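Local structure of putative N-acetylneuraminate lyase ([Ruminococcus] gnavus ATCC 29149, 6RB7) at residues A[144-147]-A[148-152]; A[289-292]-A[293-297]; A[178-181]-A[182-186]. The protein belongs to the dihydrodipicolinate synthetase family, whose members fold as alpha/beta TIM barrels, and forms an assembly of four chains. All coordinates share one frame; numbering follows the deposited sequence.

Contact 1 (A[144-147]-A[148-152]); sequences FHLP and EYAIA
The carbonyl oxygen of P147, the N-cap residue, closes the first turn of helix 148-160 by accepting from I151 (I151 N to P147 O, 3.0 Å), while A150 N reaches the same oxygen in a weak bond bent to 125° at the hydrogen. Proline has no side-chain acceptor to cap the turn with, and its ring serves instead as a packing surface. Y149 answers it: its CG lies between its own backbone N and carbonyl carbon (chi1 48°), which folds the phenol back over the proline. The result is a CH-pi contact in which P147 CB stands 3.8 Å from the centre of the Y149 ring, while P147 CG comes to 3.5 Å from Y149 CZ at the hydroxyl end of the same face. The far end of this tyrosine belongs to the subunit interface, since its OH is hydrogen-bonded to the backbone oxygen of H284 of the second subunit and the two rings stack. On another side of the turn, L146 CB meets A150 CB at 4.1 Å; its approach to I151 CG1, 4.5 Å, is the N' to N4 pairing of a hydrophobic staple, here a loose one. The ethyl branch of I151 ends with CD1 3.5 Å from L146 O. E148, its chain extended beyond CG, is hydrogen-bonded through OE2 to T181 OG1. This helix start follows the loop after strand 135-138 of the barrel, with I151 and A152 resting on L184 of helix 182-188, and L146 and A150 packed against L310 and P309 of the second subunit.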
loop_
_atom_site.group_PDB
_atom_site.type_symbol
_atom_site.label_atom_id
_atom_site.label_comp_id
_atom_site.label_asym_id
_atom_site.label_seq_id
_atom_site.Cartn_x
_atom_site.Cartn_y
_atom_site.Cartn_z
ATOM N N PHE A 144 -6.394 -6.190 13.672
ATOM C CA PHE A 144 -6.797 -7.273 12.757
ATOM C C PHE A 144 -7.690 -6.695 11.670
ATOM O O PHE A 144 -8.428 -5.732 11.939
ATOM C CB PHE A 144 -7.505 -8.408 13.487
ATOM C CG PHE A 144 -6.617 -9.269 14.360
ATOM C CD1 PHE A 144 -5.437 -9.795 13.870
ATOM C CD2 PHE A 144 -6.997 -9.599 15.650
ATOM C CE1 PHE A 144 -4.642 -10.638 14.638
ATOM C CE2 PHE A 144 -6.200 -10.434 16.415
ATOM C CZ PHE A 144 -5.047 -10.998 15.893
ATOM N N HIS A 145 -7.600 -7.237 10.469
ATOM C CA HIS A 145 -8.463 -6.802 9.350
ATOM C C HIS A 145 -9.636 -7.774 9.287
ATOM O O HIS A 145 -9.466 -8.885 8.775
ATOM C CB HIS A 145 -7.651 -6.754 8.054
ATOM C CG HIS A 145 -6.450 -5.861 8.161
ATOM N ND1 HIS A 145 -6.352 -4.818 9.075
ATOM C CD2 HIS A 145 -5.268 -5.897 7.496
ATOM C CE1 HIS A 145 -5.176 -4.242 8.940
ATOM N NE2 HIS A 145 -4.477 -4.911 8.000
ATOM N N LEU A 146 -10.787 -7.373 9.793
ATOM C CA LEU A 146 -11.919 -8.298 9.906
ATOM C C LEU A 146 -12.773 -8.221 8.660
ATOM O O LEU A 146 -12.861 -7.195 7.985
ATOM C CB LEU A 146 -12.685 -7.981 11.189
ATOM C CG LEU A 146 -11.899 -8.132 12.482
ATOM C CD1 LEU A 146 -12.837 -7.945 13.671
ATOM C CD2 LEU A 146 -11.193 -9.472 12.530
ATOM N N PRO A 147 -13.478 -9.322 8.351
ATOM C CA PRO A 147 -14.365 -9.335 7.209
ATOM C C PRO A 147 -15.556 -8.408 7.395
ATOM O O PRO A 147 -15.936 -8.046 8.497
ATOM C CB PRO A 147 -14.835 -10.777 7.065
ATOM C CG PRO A 147 -14.419 -11.451 8.343
ATOM C CD PRO A 147 -13.397 -10.601 9.048
ATOM N N GLU A 148 -16.174 -8.051 6.264
ATOM C CA GLU A 148 -17.265 -7.054 6.316
ATOM C C GLU A 148 -18.396 -7.532 7.239
ATOM O O GLU A 148 -19.009 -6.695 7.919
ATOM C CB GLU A 148 -17.823 -6.786 4.916
ATOM C CG GLU A 148 -16.858 -6.077 3.979
ATOM C CD GLU A 148 -17.477 -5.650 2.640
ATOM O OE1 GLU A 148 -18.647 -5.932 2.391
ATOM O OE2 GLU A 148 -16.783 -5.041 1.835
ATOM N N TYR A 149 -18.740 -8.821 7.253
ATOM C CA TYR A 149 -19.842 -9.284 8.129
ATOM C C TYR A 149 -19.488 -9.056 9.600
ATOM O O TYR A 149 -20.400 -8.763 10.410
ATOM C CB TYR A 149 -20.252 -10.745 7.879
ATOM C CG TYR A 149 -19.113 -11.730 7.805
ATOM C CD1 TYR A 149 -18.614 -12.338 8.932
ATOM C CD2 TYR A 149 -18.581 -12.095 6.574
ATOM C CE1 TYR A 149 -17.571 -13.244 8.854
ATOM C CE2 TYR A 149 -17.572 -13.025 6.479
ATOM C CZ TYR A 149 -17.058 -13.592 7.622
ATOM O OH TYR A 149 -16.068 -14.531 7.519
ATOM N N ALA A 150 -18.215 -9.173 9.978
ATOM C CA ALA A 150 -17.767 -8.948 11.368
ATOM C C ALA A 150 -17.801 -7.453 11.698
ATOM O O ALA A 150 -18.131 -7.069 12.829
ATOM C CB ALA A 150 -16.405 -9.532 11.602
ATOM N N ILE A 151 -17.432 -6.619 10.733
ATOM C CA ILE A 151 -17.496 -5.143 10.925
ATOM C C ILE A 151 -18.955 -4.725 11.136
ATOM O O ILE A 151 -19.262 -3.960 12.080
ATOM C CB ILE A 151 -16.842 -4.404 9.761
ATOM C CG1 ILE A 151 -15.389 -4.805 9.595
ATOM C CG2 ILE A 151 -16.991 -2.900 10.003
ATOM C CD1 ILE A 151 -14.687 -4.279 8.371
ATOM N N ALA A 152 -19.876 -5.215 10.293
ATOM C CA ALA A 152 -21.302 -4.896 10.443
ATOM C C ALA A 152 -21.812 -5.394 11.788
ATOM O O ALA A 152 -22.573 -4.688 12.459
ATOM C CB ALA A 152 -22.114 -5.502 9.322
#

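Contact 2 (A[289-292]-A[293-297])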
loop_
_atom_site.group_PDB
_atom_site.type_symbol
_atom_site.label_atom_id
_atom_site.label_comp_id
_atom_site.label_asym_id
_atom_site.label_seq_id
_atom_site.Cartn_x
_atom_site.Cartn_y
_atom_site.Cartn_z
ATOM N N ALA A 289 -0.566 17.953 20.956
ATOM C CA ALA A 289 0.249 18.639 22.011
ATOM C C ALA A 289 0.461 20.096 21.584
ATOM O O ALA A 289 0.396 21.006 22.452
ATOM C CB ALA A 289 1.546 17.928 22.219
ATOM N N VAL A 290 0.739 20.326 20.294
ATOM C CA VAL A 290 0.893 21.701 19.763
ATOM C C VAL A 290 -0.418 22.447 19.967
ATOM O O VAL A 290 -0.413 23.566 20.448
ATOM C CB VAL A 290 1.325 21.694 18.284
ATOM C CG1 VAL A 290 1.253 23.074 17.685
ATOM C CG2 VAL A 290 2.673 21.052 18.119
ATOM N N ILE A 291 -1.558 21.837 19.604
ATOM C CA ILE A 291 -2.855 22.553 19.726
ATOM C C ILE A 291 -3.144 22.896 21.190
ATOM O O ILE A 291 -3.570 24.010 21.458
ATOM C CB ILE A 291 -4.000 21.713 19.087
ATOM C CG1 ILE A 291 -3.825 21.669 17.563
ATOM C CG2 ILE A 291 -5.346 22.298 19.465
ATOM C CD1 ILE A 291 -4.782 20.724 16.877
ATOM N N LYS A 292 -2.897 21.978 22.134
ATOM C CA LYS A 292 -3.191 22.311 23.548
ATOM C C LYS A 292 -2.311 23.481 23.982
ATOM O O LYS A 292 -2.800 24.333 24.718
ATOM C CB LYS A 292 -2.968 21.071 24.402
ATOM C CG LYS A 292 -3.989 19.982 24.122
ATOM C CD LYS A 292 -3.814 18.725 24.960
ATOM C CE LYS A 292 -4.604 17.558 24.382
ATOM N NZ LYS A 292 -4.581 16.414 25.307
ATOM N N ALA A 293 -1.069 23.546 23.517
ATOM C CA ALA A 293 -0.160 24.656 23.894
ATOM C C ALA A 293 -0.648 25.974 23.252
ATOM O O ALA A 293 -0.581 27.051 23.883
ATOM C CB ALA A 293 1.258 24.333 23.546
ATOM N N ILE A 294 -1.122 25.915 22.008
ATOM C CA ILE A 294 -1.712 27.089 21.325
ATOM C C ILE A 294 -2.907 27.582 22.140
ATOM O O ILE A 294 -3.073 28.821 22.283
ATOM C CB ILE A 294 -2.117 26.768 19.877
ATOM C CG1 ILE A 294 -0.849 26.586 19.047
ATOM C CG2 ILE A 294 -3.015 27.838 19.315
ATOM C CD1 ILE A 294 -1.089 26.007 17.666
ATOM N N LEU A 295 -3.784 26.698 22.586
ATOM C CA LEU A 295 -4.999 27.134 23.313
ATOM C C LEU A 295 -4.612 27.742 24.666
ATOM O O LEU A 295 -5.342 28.617 25.131
ATOM C CB LEU A 295 -5.974 25.965 23.454
ATOM C CG LEU A 295 -6.630 25.571 22.131
ATOM C CD1 LEU A 295 -7.480 24.347 22.333
ATOM C CD2 LEU A 295 -7.402 26.740 21.568
ATOM N N LYS A 296 -3.511 27.310 25.254
ATOM C CA LYS A 296 -3.018 28.027 26.483
ATOM C C LYS A 296 -2.622 29.451 26.113
ATOM O O LYS A 296 -3.036 30.389 26.820
ATOM C CB LYS A 296 -1.877 27.235 27.125
ATOM C CG LYS A 296 -1.244 27.918 28.322
ATOM C CD LYS A 296 -0.223 26.979 28.984
ATOM C CE LYS A 296 0.170 27.372 30.394
ATOM N NZ LYS A 296 -1.039 27.602 31.212
ATOM N N ILE A 297 -1.858 29.671 25.037
ATOM C CA ILE A 297 -1.421 31.032 24.612
ATOM C C ILE A 297 -2.607 31.884 24.214
ATOM O O ILE A 297 -2.721 33.037 24.685
ATOM C CB ILE A 297 -0.408 30.920 23.459
ATOM C CG1 ILE A 297 0.831 30.200 23.950
ATOM C CG2 ILE A 297 -0.134 32.272 22.835
ATOM C CD1 ILE A 297 1.814 29.886 22.869
#
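The ammonium nitrogen of K292, a residue whose carbonyl oxygen receives K296 N one turn on, is gripped by three groups: a salt bridge to E83 OE2 and hydrogen bonds to the backbone oxygens of A47 and A305. CG is anti to the carbonyl carbon (chi1 -68°) and the chain is extended beyond it, which lets the buried K292 span to these partners in other parts of the fold. Behind it runs plain alpha-helical bonding of the i to i+4 kind. The two inner bonds are the shorter, I294 N to V290 O and L295 N to I291 O both being 2.9 Å, and their N-H groups aim well at the oxygens, at 161° and 158°. In the flanking pairs, A293 N to A289 O and K296 N to K292 O, the distance is 3.1 Å and the donor tilts out of the carbonyl plane. All of this lies within helix 287-299, one of the helices that follow the last strand of the TIM barrel, where two i to i+4 pairs of apolar side chains pack along the helix. V290 CG1 meets I294 CD1 at 3.8 Å, the two chains passing at a slant. I291 and L295 instead run side by side in the same direction, with I291 CG2 4.1 Å from L295 CD1. V290, I291 and I294 all bear on M280 of helix 263-281, and I294 also touches A324 and I328 of helix 317-335. Smaller in reach, A293 sets its CB 3.6 Å from V290 O and touches V321 of that last helix.

Contact 3 (A[178-181]-A[182-186])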
loop_
_atom_site.group_PDB
_atom_site.type_symbol
_atom_site.label_atom_id
_atom_site.label_comp_id
_atom_site.label_asym_id
_atom_site.label_seq_id
_atom_site.Cartn_x
_atom_site.Cartn_y
_atom_site.Cartn_z
ATOM N N VAL A 178 -9.094 -1.181 7.444
ATOM C CA VAL A 178 -10.266 -1.650 6.693
ATOM C C VAL A 178 -11.087 -0.416 6.310
ATOM O O VAL A 178 -11.065 0.561 7.050
ATOM C CB VAL A 178 -11.118 -2.678 7.467
ATOM C CG1 VAL A 178 -10.385 -3.994 7.660
ATOM C CG2 VAL A 178 -11.577 -2.140 8.808
ATOM N N ALA A 179 -11.830 -0.529 5.216
ATOM C CA ALA A 179 -12.675 0.554 4.679
ATOM C C ALA A 179 -14.147 0.225 4.817
ATOM O O ALA A 179 -14.570 -0.936 4.688
ATOM C CB ALA A 179 -12.303 0.786 3.222
ATOM N N LEU A 180 -14.952 1.284 4.909
ATOM C CA LEU A 180 -16.368 1.233 4.571
ATOM C C LEU A 180 -16.504 1.140 3.064
ATOM O O LEU A 180 -16.376 2.140 2.371
ATOM C CB LEU A 180 -17.109 2.450 5.126
ATOM C CG LEU A 180 -18.600 2.453 4.803
ATOM C CD1 LEU A 180 -19.331 1.331 5.522
ATOM C CD2 LEU A 180 -19.211 3.798 5.160
ATOM N N THR A 181 -16.757 -0.063 2.571
ATOM C CA THR A 181 -16.996 -0.279 1.128
ATOM C C THR A 181 -18.435 0.086 0.776
ATOM O O THR A 181 -19.302 0.161 1.658
ATOM C CB THR A 181 -16.752 -1.725 0.764
ATOM O OG1 THR A 181 -17.646 -2.574 1.495
ATOM C CG2 THR A 181 -15.312 -2.103 1.012
ATOM N N GLN A 182 -18.726 0.199 -0.525
ATOM C CA GLN A 182 -20.128 0.461 -0.928
ATOM C C GLN A 182 -21.043 -0.669 -0.459
ATOM O O GLN A 182 -22.135 -0.385 0.050
ATOM C CB GLN A 182 -20.252 0.691 -2.440
ATOM C CG GLN A 182 -19.891 2.115 -2.905
ATOM C CD GLN A 182 -20.153 3.322 -2.019
ATOM O OE1 GLN A 182 -21.277 3.629 -1.532
ATOM N NE2 GLN A 182 -19.064 4.041 -1.828
ATOM N N ASN A 183 -20.610 -1.927 -0.539
ATOM C CA ASN A 183 -21.437 -3.088 -0.138
ATOM C C ASN A 183 -21.679 -3.035 1.376
ATOM O O ASN A 183 -22.803 -3.338 1.832
ATOM C CB ASN A 183 -20.795 -4.425 -0.476
ATOM C CG ASN A 183 -20.870 -4.752 -1.953
ATOM O OD1 ASN A 183 -21.594 -4.111 -2.703
ATOM N ND2 ASN A 183 -20.137 -5.772 -2.376
ATOM N N LEU A 184 -20.644 -2.701 2.164
ATOM C CA LEU A 184 -20.829 -2.649 3.627
ATOM C C LEU A 184 -21.772 -1.499 3.972
ATOM O O LEU A 184 -22.583 -1.653 4.897
ATOM C CB LEU A 184 -19.469 -2.540 4.306
ATOM C CG LEU A 184 -19.487 -2.429 5.818
ATOM C CD1 LEU A 184 -20.283 -3.477 6.536
ATOM C CD2 LEU A 184 -18.050 -2.416 6.326
ATOM N N PHE A 185 -21.714 -0.387 3.233
ATOM C CA PHE A 185 -22.623 0.735 3.522
ATOM C C PHE A 185 -24.068 0.331 3.193
ATOM O O PHE A 185 -24.959 0.682 3.968
ATOM C CB PHE A 185 -22.116 1.992 2.837
ATOM C CG PHE A 185 -22.839 3.262 3.204
ATOM C CD1 PHE A 185 -23.310 3.511 4.488
ATOM C CD2 PHE A 185 -22.945 4.279 2.264
ATOM C CE1 PHE A 185 -23.910 4.718 4.782
ATOM C CE2 PHE A 185 -23.567 5.467 2.568
ATOM C CZ PHE A 185 -24.054 5.686 3.826
ATOM N N VAL A 186 -24.286 -0.403 2.100
ATOM C CA VAL A 186 -25.645 -0.928 1.793
ATOM C C VAL A 186 -26.137 -1.731 2.992
ATOM O O VAL A 186 -27.288 -1.540 3.440
ATOM C CB VAL A 186 -25.658 -1.757 0.499
ATOM C CG1 VAL A 186 -26.979 -2.531 0.376
ATOM C CG2 VAL A 186 -25.439 -0.869 -0.724
#
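A179 brings its carbonyl oxygen up to L184 CD2, the first touch between the loop and helix 182-188, whose start is a worked case of an N-cap threonine joined to a hydrophobic staple within the family's TIM barrel. The staple pairs L180 (N') with F185 (N4). In L180, CG is anti to the backbone N (chi1 180°), which brings CD1 against the first turn, 3.9 Å from F185 CB and, as additional packing, 3.8 Å from L184 CG. L180 meets L184 at about a right angle but F185 at a slant, and the same methyl, CD1, touches both residues, while V197 of strand 194-199 backs both L180 and F185. T181 follows as the cap. With chi1 at 61°, its OG1 is turned to the backbone N of L184 and accepts from it (L184 N to T181 OG1, 3.1 Å, 158° at the hydrogen). The same hydroxyl is also hydrogen-bonded to E148, so OG1 would serve as acceptor for L184 N and, probably, as donor to the E148 carboxylate. Just beside this bond, L184 CB lies 3.4 Å from T181 OG1, and F185 N is hydrogen-bonded to T181 O at 2.9 Å.

In the fold
Contacts 1 and 3 are two helix starts solved differently, one with a proline and one with a threonine at the cap, and they lie together, with centres 10 Å apart on the same side of the chain's centre. A probable hydrogen bond of 2.6 Å between E148 OE2 and T181 OG1 joins them, and I151 CD1 packs on V178 CG2 at 3.8 Å. Contact 2, a mid-helix turn, stands on the opposite side, its centre 37 Å from contact 1 and 36 Å from contact 3. Bound bicine is held at A260, G261 and K262, residues of none of the three contacts. A magnesium ion lies about 4 Å from the side chain of P147 in contact 1.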